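Long-range contact in putative glutaryl-CoA dehydrogenase (Thermus thermophilus, PDB 2EBA), which is a flavoprotein of the acyl-CoA dehydrogenase family that binds flavin-adenine dinucleotide in a four-chain assembly: residues S138-R150 and L169-D179. Sequence-based numbering, arbitrary orientation.
With FAD (flavin-adenine dinucleotide), chain I.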
ATOM      1  N   SER A 138      -4.249  -1.802  25.411  1.00 17.06           N
ATOM      2  CA  SER A 138      -2.949  -2.107  24.816  1.00 18.39           C
ATOM      3  C   SER A 138      -1.843  -2.162  25.868  1.00 19.45           C
ATOM      4  O   SER A 138      -0.779  -2.742  25.640  1.00 19.75           O
ATOM      5  CB  SER A 138      -2.584  -1.104  23.726  1.00 18.62           C
ATOM      6  OG  SER A 138      -3.455  -1.237  22.608  1.00 14.45           O
ATOM      7  N   ASP A 139      -2.091  -1.541  27.014  1.00 19.57           N
ATOM      8  CA  ASP A 139      -1.153  -1.588  28.122  1.00 20.30           C
ATOM      9  C   ASP A 139      -1.962  -2.319  29.174  1.00 20.59           C
ATOM     10  O   ASP A 139      -2.544  -1.689  30.055  1.00 20.55           O
ATOM     11  CB  ASP A 139      -0.807  -0.183  28.597  1.00 20.76           C
ATOM     12  CG  ASP A 139       0.298  -0.181  29.635  1.00 21.77           C
ATOM     13  OD1 ASP A 139       0.803  -1.273  29.975  1.00 22.94           O
ATOM     14  OD2 ASP A 139       0.662   0.923  30.107  1.00 21.60           O
ATOM     15  N   PRO A 140      -2.020  -3.652  29.107  1.00 21.47           N
ATOM     16  CA  PRO A 140      -2.852  -4.212  30.178  1.00 24.09           C
ATOM     17  C   PRO A 140      -2.309  -4.265  31.599  1.00 26.71           C
ATOM     18  O   PRO A 140      -3.079  -4.513  32.528  1.00 23.36           O
ATOM     19  CB  PRO A 140      -3.264  -5.590  29.634  1.00 23.36           C
ATOM     20  CG  PRO A 140      -2.157  -5.935  28.703  1.00 24.87           C
ATOM     21  CD  PRO A 140      -1.774  -4.631  28.035  1.00 22.57           C
ATOM     22  N   TYR A 141      -1.010  -4.055  31.799  1.00 26.41           N
ATOM     23  CA  TYR A 141      -0.499  -4.053  33.175  1.00 28.76           C
ATOM     24  C   TYR A 141      -0.600  -2.613  33.670  1.00 28.35           C
ATOM     25  O   TYR A 141      -1.016  -2.348  34.798  1.00 27.35           O
ATOM     26  CB  TYR A 141       0.967  -4.481  33.263  1.00 29.86           C
ATOM     27  CG  TYR A 141       1.530  -4.289  34.657  1.00 32.03           C
ATOM     28  CD1 TYR A 141       1.247  -5.200  35.680  1.00 33.77           C
ATOM     29  CD2 TYR A 141       2.313  -3.179  34.961  1.00 32.20           C
ATOM     30  CE1 TYR A 141       1.734  -5.011  36.974  1.00 35.40           C
ATOM     31  CE2 TYR A 141       2.806  -2.977  36.252  1.00 34.61           C
ATOM     32  CZ  TYR A 141       2.508  -3.901  37.255  1.00 36.04           C
ATOM     33  OH  TYR A 141       2.963  -3.730  38.544  1.00 37.47           O
ATOM     34  N   GLY A 142      -0.219  -1.688  32.794  1.00 28.80           N
ATOM     35  CA  GLY A 142      -0.233  -0.273  33.119  1.00 28.21           C
ATOM     36  C   GLY A 142      -1.578   0.374  33.399  1.00 27.25           C
ATOM     37  O   GLY A 142      -1.661   1.279  34.229  1.00 28.08           O
ATOM     38  N   ASN A 143      -2.630  -0.063  32.718  1.00 25.57           N
ATOM     39  CA  ASN A 143      -3.938   0.532  32.943  1.00 23.45           C
ATOM     40  C   ASN A 143      -4.844  -0.320  33.786  1.00 21.65           C
ATOM     41  O   ASN A 143      -6.023  -0.025  33.898  1.00 20.58           O
ATOM     42  CB  ASN A 143      -4.628   0.845  31.617  1.00 23.34           C
ATOM     43  CG  ASN A 143      -3.985   2.005  30.893  1.00 23.52           C
ATOM     44  OD1 ASN A 143      -3.593   2.995  31.516  1.00 23.27           O
ATOM     45  ND2 ASN A 143      -3.882   1.901  29.576  1.00 22.63           N
ATOM     46  N   MET A 144      -4.296  -1.377  34.373  1.00 21.33           N
ATOM     47  CA  MET A 144      -5.082  -2.261  35.234  1.00 20.70           C
ATOM     48  C   MET A 144      -5.259  -1.611  36.600  1.00 22.73           C
ATOM     49  O   MET A 144      -4.418  -1.796  37.487  1.00 24.46           O
ATOM     50  CB  MET A 144      -4.376  -3.609  35.425  1.00 16.14           C
ATOM     51  CG  MET A 144      -5.083  -4.555  36.392  1.00 11.15           C
ATOM     52  SD  MET A 144      -4.185  -6.051  36.653  1.00  1.54           S
ATOM     53  CE  MET A 144      -4.500  -6.824  35.237  1.00  9.78           C
ATOM     54  N   LYS A 145      -6.332  -0.848  36.798  1.00 23.51           N
ATOM     55  CA  LYS A 145      -6.504  -0.241  38.109  1.00 23.85           C
ATOM     56  C   LYS A 145      -7.481  -0.967  38.992  1.00 23.47           C
ATOM     57  O   LYS A 145      -7.882  -0.433  40.034  1.00 23.70           O
ATOM     58  CB  LYS A 145      -6.926   1.214  38.010  1.00 24.73           C
ATOM     59  CG  LYS A 145      -5.983   2.005  37.205  1.00 26.50           C
ATOM     60  CD  LYS A 145      -6.815   2.663  36.167  1.00 28.11           C
ATOM     61  CE  LYS A 145      -6.022   3.655  35.427  1.00 29.14           C
ATOM     62  NZ  LYS A 145      -5.954   4.874  36.265  1.00 30.12           N
ATOM     63  N   THR A 146      -7.891  -2.163  38.582  1.00 24.13           N
ATOM     64  CA  THR A 146      -8.799  -2.924  39.418  1.00 26.03           C
ATOM     65  C   THR A 146      -7.930  -3.463  40.554  1.00 27.14           C
ATOM     66  O   THR A 146      -6.911  -4.114  40.308  1.00 29.00           O
ATOM     67  CB  THR A 146      -9.419  -4.094  38.645  1.00 25.01           C
ATOM     68  OG1 THR A 146     -10.262  -3.581  37.613  1.00 25.40           O
ATOM     69  CG2 THR A 146     -10.225  -4.985  39.564  1.00 25.18           C
ATOM     70  N   ARG A 147      -8.328  -3.205  41.792  1.00 27.35           N
ATOM     71  CA  ARG A 147      -7.554  -3.665  42.929  1.00 27.75           C
ATOM     72  C   ARG A 147      -8.144  -4.850  43.656  1.00 27.27           C
ATOM     73  O   ARG A 147      -9.344  -5.107  43.601  1.00 26.73           O
ATOM     74  CB  ARG A 147      -7.363  -2.530  43.917  1.00 29.06           C
ATOM     75  CG  ARG A 147      -6.338  -1.544  43.481  1.00 32.46           C
ATOM     76  CD  ARG A 147      -4.972  -2.196  43.471  1.00 35.78           C
ATOM     77  NE  ARG A 147      -3.966  -1.294  42.931  1.00 40.09           N
ATOM     78  CZ  ARG A 147      -3.927  -0.900  41.661  1.00 43.48           C
ATOM     79  NH1 ARG A 147      -4.843  -1.339  40.802  1.00 45.04           N
ATOM     80  NH2 ARG A 147      -2.972  -0.068  41.247  1.00 44.36           N
ATOM     81  N   ALA A 148      -7.266  -5.554  44.357  1.00 27.20           N
ATOM     82  CA  ALA A 148      -7.635  -6.721  45.132  1.00 27.10           C
ATOM     83  C   ALA A 148      -6.851  -6.674  46.445  1.00 26.48           C
ATOM     84  O   ALA A 148      -5.619  -6.671  46.449  1.00 26.12           O
ATOM     85  CB  ALA A 148      -7.306  -7.985  44.350  1.00 27.59           C
ATOM     86  N   ARG A 149      -7.574  -6.623  47.560  1.00 28.74           N
ATOM     87  CA  ARG A 149      -6.942  -6.569  48.872  1.00 27.78           C
ATOM     88  C   ARG A 149      -7.411  -7.711  49.730  1.00 28.14           C
ATOM     89  O   ARG A 149      -8.612  -7.928  49.869  1.00 27.13           O
ATOM     90  CB  ARG A 149      -7.268  -5.244  49.544  1.00 27.95           C
ATOM     91  CG  ARG A 149      -6.678  -4.052  48.797  1.00 31.35           C
ATOM     92  CD  ARG A 149      -6.968  -2.736  49.511  1.00 31.82           C
ATOM     93  NE  ARG A 149      -6.425  -1.581  48.793  1.00 33.47           N
ATOM     94  CZ  ARG A 149      -6.615  -0.317  49.169  1.00 34.40           C
ATOM     95  NH1 ARG A 149      -7.335  -0.049  50.259  1.00 33.33           N
ATOM     96  NH2 ARG A 149      -6.103   0.682  48.450  1.00 34.83           N
ATOM     97  N   ARG A 150      -6.460  -8.441  50.302  1.00 25.84           N
ATOM     98  CA  ARG A 150      -6.773  -9.589  51.139  1.00 25.81           C
ATOM     99  C   ARG A 150      -7.026  -9.185  52.582  1.00 25.52           C
ATOM    100  O   ARG A 150      -7.987  -9.642  53.197  1.00 25.90           O
ATOM    101  CB  ARG A 150      -5.633 -10.607  51.061  1.00 27.39           C
ATOM    102  CG  ARG A 150      -5.630 -11.636  52.185  1.00 30.64           C
ATOM    103  CD  ARG A 150      -5.976 -13.048  51.725  1.00 32.64           C
ATOM    104  NE  ARG A 150      -4.882 -13.661  50.976  1.00 33.77           N
ATOM    105  CZ  ARG A 150      -4.602 -14.963  51.006  1.00 34.16           C
ATOM    106  NH1 ARG A 150      -5.334 -15.788  51.748  1.00 34.44           N
ATOM    107  NH2 ARG A 150      -3.584 -15.436  50.301  1.00 34.40           N
ATOM    108  N   LEU A 169     -23.778 -12.716  29.872  1.00 20.39           N
ATOM    109  CA  LEU A 169     -24.208 -14.104  29.758  1.00 20.08           C
ATOM    110  C   LEU A 169     -23.517 -14.934  30.833  1.00 19.35           C
ATOM    111  O   LEU A 169     -24.040 -15.954  31.285  1.00 19.53           O
ATOM    112  CB  LEU A 169     -23.833 -14.678  28.380  1.00 20.20           C
ATOM    113  CG  LEU A 169     -24.366 -14.081  27.073  1.00 19.98           C
ATOM    114  CD1 LEU A 169     -23.723 -14.795  25.885  1.00 21.20           C
ATOM    115  CD2 LEU A 169     -25.866 -14.228  27.014  1.00 20.21           C
ATOM    116  N   ALA A 170     -22.344 -14.466  31.253  1.00 20.27           N
ATOM    117  CA  ALA A 170     -21.503 -15.172  32.213  1.00 20.20           C
ATOM    118  C   ALA A 170     -21.970 -15.307  33.651  1.00 20.17           C
ATOM    119  O   ALA A 170     -22.560 -14.395  34.222  1.00 19.68           O
ATOM    120  CB  ALA A 170     -20.105 -14.563  32.198  1.00 17.32           C
ATOM    121  N   HIS A 171     -21.689 -16.473  34.226  1.00 21.30           N
ATOM    122  CA  HIS A 171     -21.996 -16.746  35.622  1.00 21.76           C
ATOM    123  C   HIS A 171     -20.650 -16.599  36.314  1.00 21.28           C
ATOM    124  O   HIS A 171     -20.573 -16.252  37.489  1.00 22.07           O
ATOM    125  CB  HIS A 171     -22.484 -18.176  35.837  1.00 23.59           C
ATOM    126  CG  HIS A 171     -23.514 -18.617  34.851  1.00 27.61           C
ATOM    127  ND1 HIS A 171     -23.185 -19.132  33.615  1.00 29.01           N
ATOM    128  CD2 HIS A 171     -24.866 -18.618  34.915  1.00 29.00           C
ATOM    129  CE1 HIS A 171     -24.293 -19.435  32.960  1.00 29.48           C
ATOM    130  NE2 HIS A 171     -25.326 -19.133  33.727  1.00 31.32           N
ATOM    131  N   LEU A 172     -19.585 -16.867  35.565  1.00 20.10           N
ATOM    132  CA  LEU A 172     -18.231 -16.778  36.099  1.00 18.84           C
ATOM    133  C   LEU A 172     -17.434 -15.755  35.297  1.00 17.26           C
ATOM    134  O   LEU A 172     -17.456 -15.766  34.072  1.00 15.50           O
ATOM    135  CB  LEU A 172     -17.551 -18.151  36.025  1.00 18.66           C
ATOM    136  CG  LEU A 172     -16.356 -18.356  36.955  1.00 20.05           C
ATOM    137  CD1 LEU A 172     -16.816 -18.211  38.400  1.00 18.37           C
ATOM    138  CD2 LEU A 172     -15.744 -19.721  36.724  1.00 18.82           C
ATOM    139  N   ALA A 173     -16.724 -14.876  35.998  1.00 16.62           N
ATOM    140  CA  ALA A 173     -15.931 -13.836  35.353  1.00 16.16           C
ATOM    141  C   ALA A 173     -14.479 -13.882  35.815  1.00 16.17           C
ATOM    142  O   ALA A 173     -14.183 -13.651  36.987  1.00 15.18           O
ATOM    143  CB  ALA A 173     -16.535 -12.452  35.647  1.00 15.46           C
ATOM    144  N   VAL A 174     -13.577 -14.187  34.884  1.00 15.77           N
ATOM    145  CA  VAL A 174     -12.159 -14.262  35.197  1.00 15.02           C
ATOM    146  C   VAL A 174     -11.676 -12.841  35.249  1.00 15.50           C
ATOM    147  O   VAL A 174     -11.443 -12.220  34.221  1.00 15.28           O
ATOM    148  CB  VAL A 174     -11.390 -15.010  34.113  1.00 13.98           C
ATOM    149  CG1 VAL A 174      -9.923 -15.117  34.489  1.00 12.76           C
ATOM    150  CG2 VAL A 174     -11.994 -16.377  33.926  1.00 14.79           C
ATOM    151  N   ILE A 175     -11.539 -12.313  36.454  1.00 16.94           N
ATOM    152  CA  ILE A 175     -11.110 -10.944  36.600  1.00 18.51           C
ATOM    153  C   ILE A 175      -9.659 -10.849  36.986  1.00 19.64           C
ATOM    154  O   ILE A 175      -9.190 -11.595  37.844  1.00 19.39           O
ATOM    155  CB  ILE A 175     -11.964 -10.212  37.654  1.00 18.60           C
ATOM    156  CG1 ILE A 175     -13.135  -9.508  36.976  1.00 18.64           C
ATOM    157  CG2 ILE A 175     -11.127  -9.193  38.403  1.00 19.53           C
ATOM    158  CD1 ILE A 175     -14.136 -10.430  36.367  1.00 20.50           C
ATOM    159  N   TRP A 176      -8.952  -9.923  36.340  1.00 20.85           N
ATOM    160  CA  TRP A 176      -7.543  -9.682  36.630  1.00 21.83           C
ATOM    161  C   TRP A 176      -7.407  -8.336  37.319  1.00 21.88           C
ATOM    162  O   TRP A 176      -7.849  -7.317  36.794  1.00 21.95           O
ATOM    163  CB  TRP A 176      -6.708  -9.684  35.343  1.00 21.26           C
ATOM    164  CG  TRP A 176      -6.851 -10.942  34.575  1.00 20.20           C
ATOM    165  CD1 TRP A 176      -7.768 -11.199  33.603  1.00 20.56           C
ATOM    166  CD2 TRP A 176      -6.159 -12.178  34.812  1.00 18.65           C
ATOM    167  NE1 TRP A 176      -7.702 -12.517  33.226  1.00 20.59           N
ATOM    168  CE2 TRP A 176      -6.722 -13.141  33.953  1.00 19.16           C
ATOM    169  CE3 TRP A 176      -5.123 -12.564  35.672  1.00 17.14           C
ATOM    170  CZ2 TRP A 176      -6.286 -14.470  33.930  1.00 17.58           C
ATOM    171  CZ3 TRP A 176      -4.693 -13.889  35.650  1.00 15.59           C
ATOM    172  CH2 TRP A 176      -5.276 -14.821  34.785  1.00 16.12           C
ATOM    173  N   ALA A 177      -6.810  -8.344  38.505  1.00 23.34           N
ATOM    174  CA  ALA A 177      -6.611  -7.121  39.272  1.00 23.65           C
ATOM    175  C   ALA A 177      -5.225  -7.152  39.868  1.00 24.30           C
ATOM    176  O   ALA A 177      -4.502  -8.117  39.696  1.00 23.44           O
ATOM    177  CB  ALA A 177      -7.640  -7.018  40.379  1.00 24.23           C
ATOM    178  N   LYS A 178      -4.857  -6.085  40.561  1.00 25.97           N
ATOM    179  CA  LYS A 178      -3.558  -6.009  41.210  1.00 27.52           C
ATOM    180  C   LYS A 178      -3.749  -5.837  42.720  1.00 29.19           C
ATOM    181  O   LYS A 178      -4.839  -5.491  43.181  1.00 28.47           O
ATOM    182  CB  LYS A 178      -2.743  -4.846  40.643  1.00 26.53           C
ATOM    183  CG  LYS A 178      -2.112  -5.134  39.297  1.00 24.93           C
ATOM    184  CD  LYS A 178      -1.143  -4.033  38.847  1.00 24.41           C
ATOM    185  CE  LYS A 178      -1.854  -2.725  38.513  1.00 24.46           C
ATOM    186  NZ  LYS A 178      -0.995  -1.764  37.761  1.00 23.73           N
ATOM    187  N   ASP A 179      -2.684  -6.092  43.480  1.00 31.06           N
ATOM    188  CA  ASP A 179      -2.699  -5.970  44.930  1.00 32.60           C
ATOM    189  C   ASP A 179      -1.667  -4.918  45.367  1.00 33.78           C
ATOM    190  O   ASP A 179      -1.244  -4.861  46.524  1.00 35.38           O
ATOM    191  CB  ASP A 179      -2.381  -7.330  45.557  1.00 33.54           C
ATOM    192  CG  ASP A 179      -1.016  -7.856  45.150  1.00 34.19           C
ATOM    193  OD1 ASP A 179      -0.724  -9.032  45.442  1.00 36.51           O
ATOM    194  OD2 ASP A 179      -0.231  -7.092  44.550  1.00 35.21           O
TER
HETATM  195  PA  FAD I1001      -6.097   1.699  23.053  1.00 19.11           P
HETATM  196  O1A FAD I1001      -6.151   3.101  23.620  1.00 23.20           O
HETATM  197  O2A FAD I1001      -5.346   0.606  23.769  1.00 22.17           O
HETATM  198  O5B FAD I1001      -5.586   1.826  21.520  1.00 19.05           O
HETATM  199  C5B FAD I1001      -5.982   2.743  20.641  1.00 21.29           C
HETATM  200  C4B FAD I1001      -5.131   2.987  19.421  1.00 22.72           C
HETATM  201  O4B FAD I1001      -3.611   3.156  19.855  1.00 20.09           O
HETATM  202  C3B FAD I1001      -4.808   1.531  18.781  1.00 19.33           C
HETATM  203  O3B FAD I1001      -4.478   1.813  17.426  1.00 18.44           O
HETATM  204  C2B FAD I1001      -3.443   0.989  19.265  1.00 20.11           C
HETATM  205  O2B FAD I1001      -2.738   0.344  18.274  1.00 19.31           O
HETATM  206  C1B FAD I1001      -2.710   2.294  19.449  1.00 19.08           C
HETATM  207  N9A FAD I1001      -1.673   2.035  20.538  1.00 16.95           N
HETATM  208  C8A FAD I1001      -1.928   1.686  21.789  1.00 19.98           C
HETATM  209  N7A FAD I1001      -0.714   1.590  22.428  1.00 20.81           N
HETATM  210  C5A FAD I1001       0.279   1.899  21.549  1.00 18.20           C
HETATM  211  C6A FAD I1001       1.709   1.974  21.627  1.00 17.32           C
HETATM  212  N6A FAD I1001       2.366   1.693  22.765  1.00 16.52           N
HETATM  213  N1A FAD I1001       2.423   2.334  20.510  1.00 15.54           N
HETATM  214  C2A FAD I1001       1.793   2.622  19.331  1.00 15.17           C
HETATM  215  N3A FAD I1001       0.426   2.556  19.230  1.00 15.74           N
HETATM  216  C4A FAD I1001      -0.345   2.208  20.326  1.00 19.13           C
HETATM  217  N1  FAD I1001     -10.921  -7.215  26.303  1.00 21.85           N
HETATM  218  C2  FAD I1001     -10.906  -8.223  27.239  1.00 21.03           C
HETATM  219  O2  FAD I1001     -10.052  -8.223  28.143  1.00 22.29           O
HETATM  220  N3  FAD I1001     -11.834  -9.226  27.184  1.00 20.70           N
HETATM  221  C4  FAD I1001     -12.793  -9.243  26.199  1.00 20.59           C
HETATM  222  O4  FAD I1001     -13.639 -10.160  26.175  1.00 19.19           O
HETATM  223  C4X FAD I1001     -12.829  -8.218  25.231  1.00 21.41           C
HETATM  224  N5  FAD I1001     -13.794  -8.197  24.245  1.00 22.71           N
HETATM  225  C5X FAD I1001     -13.856  -7.179  23.323  1.00 22.56           C
HETATM  226  C6  FAD I1001     -14.885  -7.171  22.346  1.00 21.81           C
HETATM  227  C7  FAD I1001     -14.976  -6.110  21.410  1.00 22.04           C
HETATM  228  C7M FAD I1001     -16.111  -6.160  20.409  1.00 21.64           C
HETATM  229  C8  FAD I1001     -14.018  -5.048  21.440  1.00 22.38           C
HETATM  230  C8M FAD I1001     -14.042  -3.876  20.482  1.00 20.99           C
HETATM  231  C9  FAD I1001     -12.999  -5.066  22.409  1.00 22.46           C
HETATM  232  C9A FAD I1001     -12.888  -6.120  23.375  1.00 22.83           C
HETATM  233  N10 FAD I1001     -11.893  -6.153  24.376  1.00 21.96           N
HETATM  234  C10 FAD I1001     -11.860  -7.176  25.295  1.00 21.05           C
HETATM  235  C1' FAD I1001     -10.881  -5.093  24.501  1.00 21.97           C
HETATM  236  C2' FAD I1001      -9.875  -5.052  23.389  1.00 21.02           C
HETATM  237  O2' FAD I1001      -8.854  -6.002  23.648  1.00 21.62           O
HETATM  238  C3' FAD I1001      -9.375  -3.639  23.306  1.00 21.36           C
HETATM  239  O3' FAD I1001     -10.289  -2.902  22.499  1.00 21.78           O
HETATM  240  C4' FAD I1001      -7.983  -3.504  22.701  1.00 20.83           C
HETATM  241  O4' FAD I1001      -6.980  -3.793  23.680  1.00 20.46           O
HETATM  242  C5' FAD I1001      -7.758  -2.092  22.194  1.00 21.23           C
HETATM  243  O5' FAD I1001      -7.543  -1.219  23.284  1.00 20.02           O
HETATM  244  P   FAD I1001      -8.426   0.107  23.586  1.00 17.39           P
HETATM  245  O1P FAD I1001      -9.780   0.018  22.954  1.00 15.23           O
HETATM  246  O2P FAD I1001      -8.385   0.332  25.078  1.00 23.56           O
HETATM  247  O3P FAD I1001      -7.625   1.242  22.788  1.00 20.32           O
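One face of the Tyr141 ring carries the ammonium of Lys178, a cation-pi contact with NZ 4.2 Å from the ring centroid and 13° off its normal; the lysine crosses the tyrosine at about a right angle. The Arg147 guanidinium also has Lys178 over one face, here CB, displaced toward the rim. Both pairs belong to the beta-rich middle domain of the acyl-CoA dehydrogenase fold, where strands 147-149 and 172-178, from different sheets, meet at 73° through a single bridge, Arg147 with Lys178. Two backbone bonds define it: Lys178 N to Thr146 O (2.9 Å) and Ala148 N to Lys178 O (2.7 Å).

Lys178 bends at chi3 (-68°), which brings its end back over the type I turn Tyr141 to Met144. There Lys178 NZ donates to Tyr141 O at 3.0 Å, tilted somewhat from the carbonyl plane, so one residue supplies both a ring face and a carbonyl to the same ammonium. Arg147 NH2 lies 4.4 Å from Lys178 NZ, a proximity that the Tyr141 carbonyl and ring face may partly offset.

Alongside the lysine chain, Met144 SD touches Lys178 CG at 3.5 Å, and its methyl CE packs on Trp176 CB, whose ring meets Phe129. At the N-terminal end of 138-150, Ser138 grips the FAD phosphate: backbone N and OG both donate to O2A, OG at 2.9 Å.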